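Local coordinates for sugar-binding transport ATP-binding protein (Pyrococcus horikoshii, PDB 1V43), which probably binds and hydrolyses ATP as the ATPase subunit of an ABC transporter, powering the uptake of sugars, at residues E132-L135 and N136-P139; G145-Q148 and R149-V152; V178-R181 and A182-K186. One frame throughout, in Å; residues are numbered along the deposited sequence.

Overall arrangement
From the N terminus, the three contacts follow one another in series along the chain; each is local, and none nests within or crosses another. Interaction 1 closes a tight turn in the loop after helix 115-128. Interaction 2 spans the end of that loop and the first turn of helix 147-156, and the two meet where L134 CD1 packs 3.6 Å from G145 CA. Interaction 3 lies further on, within helix 174-191, and touches interaction 2 through M180 against Q146 and Q148 and through E183 against R149. Interactions 1 and 3 do not touch; their nearest atoms are about 9 Å apart. Interaction 2 bridges the peripheral turn and the buried contact in helix 174-191 of the nucleotide-binding domain.

Interaction 1. Residues E132-L135 and N136-P139; sequences EELL and NRYP
The guanidinium group of R137 lies across the side chain of L134, whose CD2 methyl sits over one of its faces, 3.9 Å from R137 NH1 and displaced toward the rim. R137 reaches this position because CG stands beside its backbone N (chi1 -61°) and the chain then runs extended to NE, back along the turn. On the way R137 NE lies 3.6 Å from E133 O, an oblique approach at van der Waals range. Beneath the side chains, L134 to R137 form a type I beta turn, closed by the 2.9 Å hydrogen bond from R137 N to L134 O. Further out, the T99 hydroxyl is hydrogen-bonded to both L135 O and R137 O, and the backbones of L135 and R137 also bond to Y101 and V100. L135 itself turns to V122 and A126 of helix 115-128, which fixes the turn against its neighbours. Between the two side chains the contact is apolar on one side and cationic on the other: L134 offers the guanidinium a hydrocarbon surface but no counter-charge, and the turn is closed by its backbone bond.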
loop_
_atom_site.group_PDB
_atom_site.type_symbol
_atom_site.label_atom_id
_atom_site.label_comp_id
_atom_site.label_asym_id
_atom_site.label_seq_id
_atom_site.Cartn_x
_atom_site.Cartn_y
_atom_site.Cartn_z
ATOM N N GLU A 132 10.224 -12.448 26.968
ATOM C CA GLU A 132 10.641 -12.818 28.331
ATOM C C GLU A 132 11.745 -11.929 28.889
ATOM O O GLU A 132 11.822 -11.731 30.096
ATOM C CB GLU A 132 11.144 -14.265 28.412
ATOM C CG GLU A 132 10.523 -15.233 27.434
ATOM C CD GLU A 132 11.384 -15.438 26.188
ATOM O OE1 GLU A 132 11.466 -14.525 25.324
ATOM O OE2 GLU A 132 11.991 -16.524 26.087
ATOM N N GLU A 133 12.584 -11.385 28.007
ATOM C CA GLU A 133 13.703 -10.550 28.422
ATOM C C GLU A 133 13.328 -9.097 28.680
ATOM O O GLU A 133 14.191 -8.289 29.000
ATOM C CB GLU A 133 14.826 -10.593 27.371
ATOM C CG GLU A 133 15.007 -11.913 26.586
ATOM C CD GLU A 133 15.377 -13.126 27.438
ATOM O OE1 GLU A 133 15.938 -14.098 26.880
ATOM O OE2 GLU A 133 15.099 -13.131 28.650
ATOM N N LEU A 134 12.051 -8.757 28.539
ATOM C CA LEU A 134 11.603 -7.383 28.770
ATOM C C LEU A 134 10.676 -7.347 29.958
ATOM O O LEU A 134 10.092 -6.309 30.272
ATOM C CB LEU A 134 10.826 -6.853 27.569
ATOM C CG LEU A 134 11.311 -7.237 26.175
ATOM C CD1 LEU A 134 10.325 -6.699 25.161
ATOM C CD2 LEU A 134 12.704 -6.696 25.934
ATOM N N LEU A 135 10.533 -8.486 30.622
ATOM C CA LEU A 135 9.621 -8.571 31.741
ATOM C C LEU A 135 9.827 -7.543 32.852
ATOM O O LEU A 135 8.848 -7.034 33.407
ATOM C CB LEU A 135 9.622 -10.007 32.290
ATOM C CG LEU A 135 8.885 -10.975 31.353
ATOM C CD1 LEU A 135 9.157 -12.416 31.773
ATOM C CD2 LEU A 135 7.378 -10.662 31.376
ATOM N N ASN A 136 11.073 -7.213 33.175
ATOM C CA ASN A 136 11.314 -6.244 34.233
ATOM C C ASN A 136 11.537 -4.832 33.689
ATOM O O ASN A 136 11.906 -3.921 34.435
ATOM C CB ASN A 136 12.502 -6.682 35.099
ATOM C CG ASN A 136 13.830 -6.603 34.367
ATOM O OD1 ASN A 136 13.886 -6.644 33.137
ATOM N ND2 ASN A 136 14.912 -6.509 35.126
ATOM N N ARG A 137 11.303 -4.653 32.390
ATOM C CA ARG A 137 11.468 -3.343 31.768
ATOM C C ARG A 137 10.149 -2.575 31.743
ATOM O O ARG A 137 9.072 -3.157 31.881
ATOM C CB ARG A 137 12.010 -3.479 30.346
ATOM C CG ARG A 137 13.363 -4.143 30.265
ATOM C CD ARG A 137 13.969 -3.960 28.892
ATOM N NE ARG A 137 15.115 -4.835 28.668
ATOM C CZ ARG A 137 15.835 -4.849 27.551
ATOM N NH1 ARG A 137 15.530 -4.030 26.549
ATOM N NH2 ARG A 137 16.857 -5.684 27.433
ATOM N N TYR A 138 10.248 -1.261 31.581
ATOM C CA TYR A 138 9.070 -0.401 31.548
ATOM C C TYR A 138 8.685 -0.005 30.127
ATOM O O TYR A 138 9.520 -0.034 29.217
ATOM C CB TYR A 138 9.310 0.860 32.381
ATOM C CG TYR A 138 9.231 0.624 33.869
ATOM C CD1 TYR A 138 10.383 0.426 34.630
ATOM C CD2 TYR A 138 7.998 0.577 34.516
ATOM C CE1 TYR A 138 10.301 0.189 36.009
ATOM C CE2 TYR A 138 7.908 0.336 35.888
ATOM C CZ TYR A 138 9.064 0.147 36.625
ATOM O OH TYR A 138 8.969 -0.074 37.978
ATOM N N PRO A 139 7.408 0.371 29.918
ATOM C CA PRO A 139 6.890 0.780 28.607
ATOM C C PRO A 139 7.805 1.765 27.876
ATOM O O PRO A 139 8.402 1.431 26.844
ATOM C CB PRO A 139 5.539 1.393 28.957
ATOM C CG PRO A 139 5.081 0.524 30.101
ATOM C CD PRO A 139 6.341 0.403 30.939
#

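Interaction 2. Residues G145-Q148 and R149-V152; sequences GQRQ and RVAV
Q146 and R149 make the dense end of this contact, at the start of helix 147-156. The R149 chain bends at chi2 and again at chi3 (-70°), folding back so that NH1 meets the Q146 amide oxygen. The bond from R149 NH1 to Q146 OE1 measures 2.8 Å and is fairly straight, at 162°, although OE1 is crowded in the model and its exact place is less sure. The oxygen arrives at the guanidinium edge, near its plane, while the amide plane is turned 64° from that of the guanidinium. The aliphatic parts are pressed tightly together, Q146 CB 3.4 Å from R149 CG, a closeness that may owe something to the model. Two other nitrogens of the group are bonded elsewhere: R149 NE to L129 O and R149 NH2 to Q130 O. Replacing R149 by a leucine would remove these N-H donors and would probably leave the Q146 amide free to turn and both carbonyls without their mate.

Across the helix R147 is exposed and much more loosely held. Its guanidinium brings an edge to A151 CB, 3.9 Å from NH1, with the like-charged R154 close by. Backbone bonding is uneven too: V150 N to Q146 O is weak at 3.4 Å, whereas A151 N to R147 O and V152 N to Q148 O are 3.2 Å each. Q146 occupies the N-cap position, and G145 and Q146 end the LSGGQ signature that identifies ABC ATPases; in this family that motif generally faces ATP held by the partner subunit. If the Q146 bond is placed correctly, one arginine joins the end of the signature motif to the L129-Q130 loop, and these oxygens probably ease its charge, with the E183 carboxylate nearby.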
loop_
_atom_site.group_PDB
_atom_site.type_symbol
_atom_site.label_atom_id
_atom_site.label_comp_id
_atom_site.label_asym_id
_atom_site.label_seq_id
_atom_site.Cartn_x
_atom_site.Cartn_y
_atom_site.Cartn_z
ATOM N N GLY A 145 12.256 -4.450 22.509
ATOM C CA GLY A 145 11.188 -5.283 21.993
ATOM C C GLY A 145 10.101 -4.466 21.323
ATOM O O GLY A 145 10.383 -3.501 20.606
ATOM N N GLN A 146 8.853 -4.858 21.552
ATOM C CA GLN A 146 7.715 -4.159 20.975
ATOM C C GLN A 146 6.593 -4.072 22.000
ATOM O O GLN A 146 6.240 -5.066 22.641
ATOM C CB GLN A 146 7.216 -4.893 19.724
ATOM C CG GLN A 146 8.319 -5.221 18.731
ATOM C CD GLN A 146 7.830 -5.987 17.510
ATOM O OE1 GLN A 146 7.172 -7.025 17.622
ATOM N NE2 GLN A 146 8.164 -5.478 16.331
ATOM N N ARG A 147 6.047 -2.872 22.164
ATOM C CA ARG A 147 4.948 -2.651 23.088
ATOM C C ARG A 147 3.755 -3.364 22.464
ATOM O O ARG A 147 2.764 -3.662 23.135
ATOM C CB ARG A 147 4.657 -1.150 23.214
ATOM C CG ARG A 147 3.992 -0.714 24.530
ATOM C CD ARG A 147 2.687 -1.450 24.821
ATOM N NE ARG A 147 2.050 -0.969 26.047
ATOM C CZ ARG A 147 0.987 -1.531 26.618
ATOM N NH1 ARG A 147 0.430 -2.609 26.081
ATOM N NH2 ARG A 147 0.476 -1.011 27.726
ATOM N N GLN A 148 3.857 -3.632 21.165
ATOM C CA GLN A 148 2.789 -4.319 20.455
ATOM C C GLN A 148 2.689 -5.743 20.992
ATOM O O GLN A 148 1.617 -6.206 21.386
ATOM C CB GLN A 148 3.082 -4.351 18.956
ATOM C CG GLN A 148 1.893 -4.802 18.117
ATOM C CD GLN A 148 0.676 -3.909 18.287
ATOM O OE1 GLN A 148 0.743 -2.699 18.056
ATOM N NE2 GLN A 148 -0.447 -4.503 18.692
ATOM N N ARG A 149 3.830 -6.420 21.025
ATOM C CA ARG A 149 3.904 -7.787 21.509
ATOM C C ARG A 149 3.395 -7.914 22.943
ATOM O O ARG A 149 2.788 -8.926 23.304
ATOM C CB ARG A 149 5.347 -8.279 21.404
ATOM C CG ARG A 149 5.951 -8.039 20.031
ATOM C CD ARG A 149 6.405 -9.316 19.335
ATOM N NE ARG A 149 7.572 -9.914 19.976
ATOM C CZ ARG A 149 8.783 -9.367 19.987
ATOM N NH1 ARG A 149 8.991 -8.204 19.387
ATOM N NH2 ARG A 149 9.787 -9.981 20.602
ATOM N N VAL A 150 3.627 -6.886 23.757
ATOM C CA VAL A 150 3.189 -6.905 25.150
ATOM C C VAL A 150 1.676 -6.905 25.227
ATOM O O VAL A 150 1.084 -7.605 26.050
ATOM C CB VAL A 150 3.714 -5.674 25.934
ATOM C CG1 VAL A 150 3.233 -5.741 27.387
ATOM C CG2 VAL A 150 5.239 -5.618 25.866
ATOM N N ALA A 151 1.051 -6.107 24.368
ATOM C CA ALA A 151 -0.406 -6.018 24.327
ATOM C C ALA A 151 -1.017 -7.376 23.994
ATOM O O ALA A 151 -2.037 -7.769 24.565
ATOM C CB ALA A 151 -0.843 -4.966 23.279
ATOM N N VAL A 152 -0.392 -8.099 23.068
ATOM C CA VAL A 152 -0.908 -9.415 22.687
ATOM C C VAL A 152 -0.746 -10.423 23.813
ATOM O O VAL A 152 -1.658 -11.203 24.069
ATOM C CB VAL A 152 -0.206 -9.973 21.440
ATOM C CG1 VAL A 152 -0.746 -11.357 21.130
ATOM C CG2 VAL A 152 -0.414 -9.040 20.261
#

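Interaction 3. Residues V178-R181 and A182-K186; sequences VAMR and AEIKK
M180 and I184, one helical turn apart, set their side chains at a slant to each other on a buried face of helix 174-191. The M180 CG lies beside the backbone N (chi1 -79°), and further bends at chi2 and chi3 swing the CE methyl forward along the helix. There CE meets the CD1 end of I184 at 4.1 Å, a methyl-to-methyl touch, and M180 CE also lies 4.4 Å from E183 CG. I184 hugs the backbone as well, its CG1 3.5 Å from M180 O. That same carbonyl receives the backbone bond from I184 N, short at 2.7 Å and practically straight at 179°.

The next pair, R181 and K185, are likewise a turn apart, but their side chains leave the helix for separate partners. R181 stays extended from CG to NE and forms a salt bridge through NE with E204 of helix 202-208, while K185 NZ bonds to M208 O. The backbone bond from K185 N to R181 O, 2.9 Å long, joins the two below. A third line of residues, V178, A182 and K186, meets the second subunit: A182 packs on F316 of that chain, and K186 NZ makes a salt bridge to its D315. M180, for its part, touches Q148 of helix 147-156.

The helix thus packs against helix 147-156, helix 202-208 and the second subunit, with K185 and I184 shared between neighbours. This helix connects strands 162-166 and 194-199, the beta-alpha-beta unit that recurs in the P-loop ATPase core of ABC proteins.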
loop_
_atom_site.group_PDB
_atom_site.type_symbol
_atom_site.label_atom_id
_atom_site.label_comp_id
_atom_site.label_asym_id
_atom_site.label_seq_id
_atom_site.Cartn_x
_atom_site.Cartn_y
_atom_site.Cartn_z
ATOM N N VAL A 178 3.750 -5.557 8.799
ATOM C CA VAL A 178 3.900 -6.884 8.221
ATOM C C VAL A 178 4.481 -7.853 9.239
ATOM O O VAL A 178 4.024 -8.994 9.352
ATOM C CB VAL A 178 4.782 -6.861 6.938
ATOM C CG1 VAL A 178 5.218 -8.274 6.574
ATOM C CG2 VAL A 178 3.975 -6.295 5.763
ATOM N N ALA A 179 5.487 -7.397 9.985
ATOM C CA ALA A 179 6.105 -8.226 11.015
ATOM C C ALA A 179 5.062 -8.634 12.073
ATOM O O ALA A 179 5.066 -9.766 12.546
ATOM C CB ALA A 179 7.273 -7.469 11.671
ATOM N N MET A 180 4.178 -7.709 12.440
ATOM C CA MET A 180 3.129 -8.002 13.420
ATOM C C MET A 180 2.080 -8.997 12.863
ATOM O O MET A 180 1.649 -9.906 13.577
ATOM C CB MET A 180 2.432 -6.713 13.874
ATOM C CG MET A 180 3.193 -5.890 14.919
ATOM S SD MET A 180 3.922 -6.870 16.275
ATOM C CE MET A 180 2.472 -7.606 16.984
ATOM N N ARG A 181 1.668 -8.826 11.605
ATOM C CA ARG A 181 0.703 -9.745 10.991
ATOM C C ARG A 181 1.227 -11.162 11.130
ATOM O O ARG A 181 0.533 -12.044 11.635
ATOM C CB ARG A 181 0.510 -9.435 9.510
ATOM C CG ARG A 181 -0.267 -8.163 9.244
ATOM C CD ARG A 181 -0.224 -7.783 7.792
ATOM N NE ARG A 181 -0.778 -6.454 7.588
ATOM C CZ ARG A 181 -0.526 -5.712 6.515
ATOM N NH1 ARG A 181 0.272 -6.182 5.559
ATOM N NH2 ARG A 181 -1.049 -4.499 6.405
ATOM N N ALA A 182 2.465 -11.371 10.690
ATOM C CA ALA A 182 3.092 -12.680 10.771
ATOM C C ALA A 182 3.176 -13.160 12.213
ATOM O O ALA A 182 2.876 -14.315 12.507
ATOM C CB ALA A 182 4.489 -12.637 10.153
ATOM N N GLU A 183 3.615 -12.284 13.108
ATOM C CA GLU A 183 3.729 -12.630 14.523
ATOM C C GLU A 183 2.369 -13.099 15.078
ATOM O O GLU A 183 2.254 -14.179 15.627
ATOM C CB GLU A 183 4.221 -11.405 15.295
ATOM C CG GLU A 183 4.378 -11.604 16.790
ATOM C CD GLU A 183 5.374 -12.684 17.132
ATOM O OE1 GLU A 183 6.227 -12.999 16.270
ATOM O OE2 GLU A 183 5.313 -13.212 18.268
ATOM N N ILE A 184 1.330 -12.291 14.899
ATOM C CA ILE A 184 0.007 -12.651 15.388
ATOM C C ILE A 184 -0.531 -13.963 14.774
ATOM O O ILE A 184 -0.996 -14.843 15.508
ATOM C CB ILE A 184 -0.972 -11.471 15.178
ATOM C CG1 ILE A 184 -0.654 -10.383 16.213
ATOM C CG2 ILE A 184 -2.444 -11.938 15.297
ATOM C CD1 ILE A 184 -1.268 -9.021 15.918
ATOM N N LYS A 185 -0.419 -14.110 13.455
ATOM C CA LYS A 185 -0.895 -15.304 12.767
ATOM C C LYS A 185 -0.193 -16.579 13.256
ATOM O O LYS A 185 -0.849 -17.578 13.573
ATOM C CB LYS A 185 -0.728 -15.144 11.244
ATOM C CG LYS A 185 -1.308 -16.311 10.417
ATOM C CD LYS A 185 -2.640 -16.806 10.996
ATOM C CE LYS A 185 -3.205 -17.998 10.247
ATOM N NZ LYS A 185 -3.987 -17.598 9.056
ATOM N N LYS A 186 1.134 -16.553 13.340
ATOM C CA LYS A 186 1.862 -17.728 13.821
ATOM C C LYS A 186 1.485 -18.083 15.252
ATOM O O LYS A 186 1.367 -19.254 15.591
ATOM C CB LYS A 186 3.363 -17.502 13.763
ATOM C CG LYS A 186 3.961 -17.424 12.377
ATOM C CD LYS A 186 5.436 -17.142 12.588
ATOM C CE LYS A 186 6.209 -16.962 11.321
ATOM N NZ LYS A 186 7.597 -16.550 11.703
#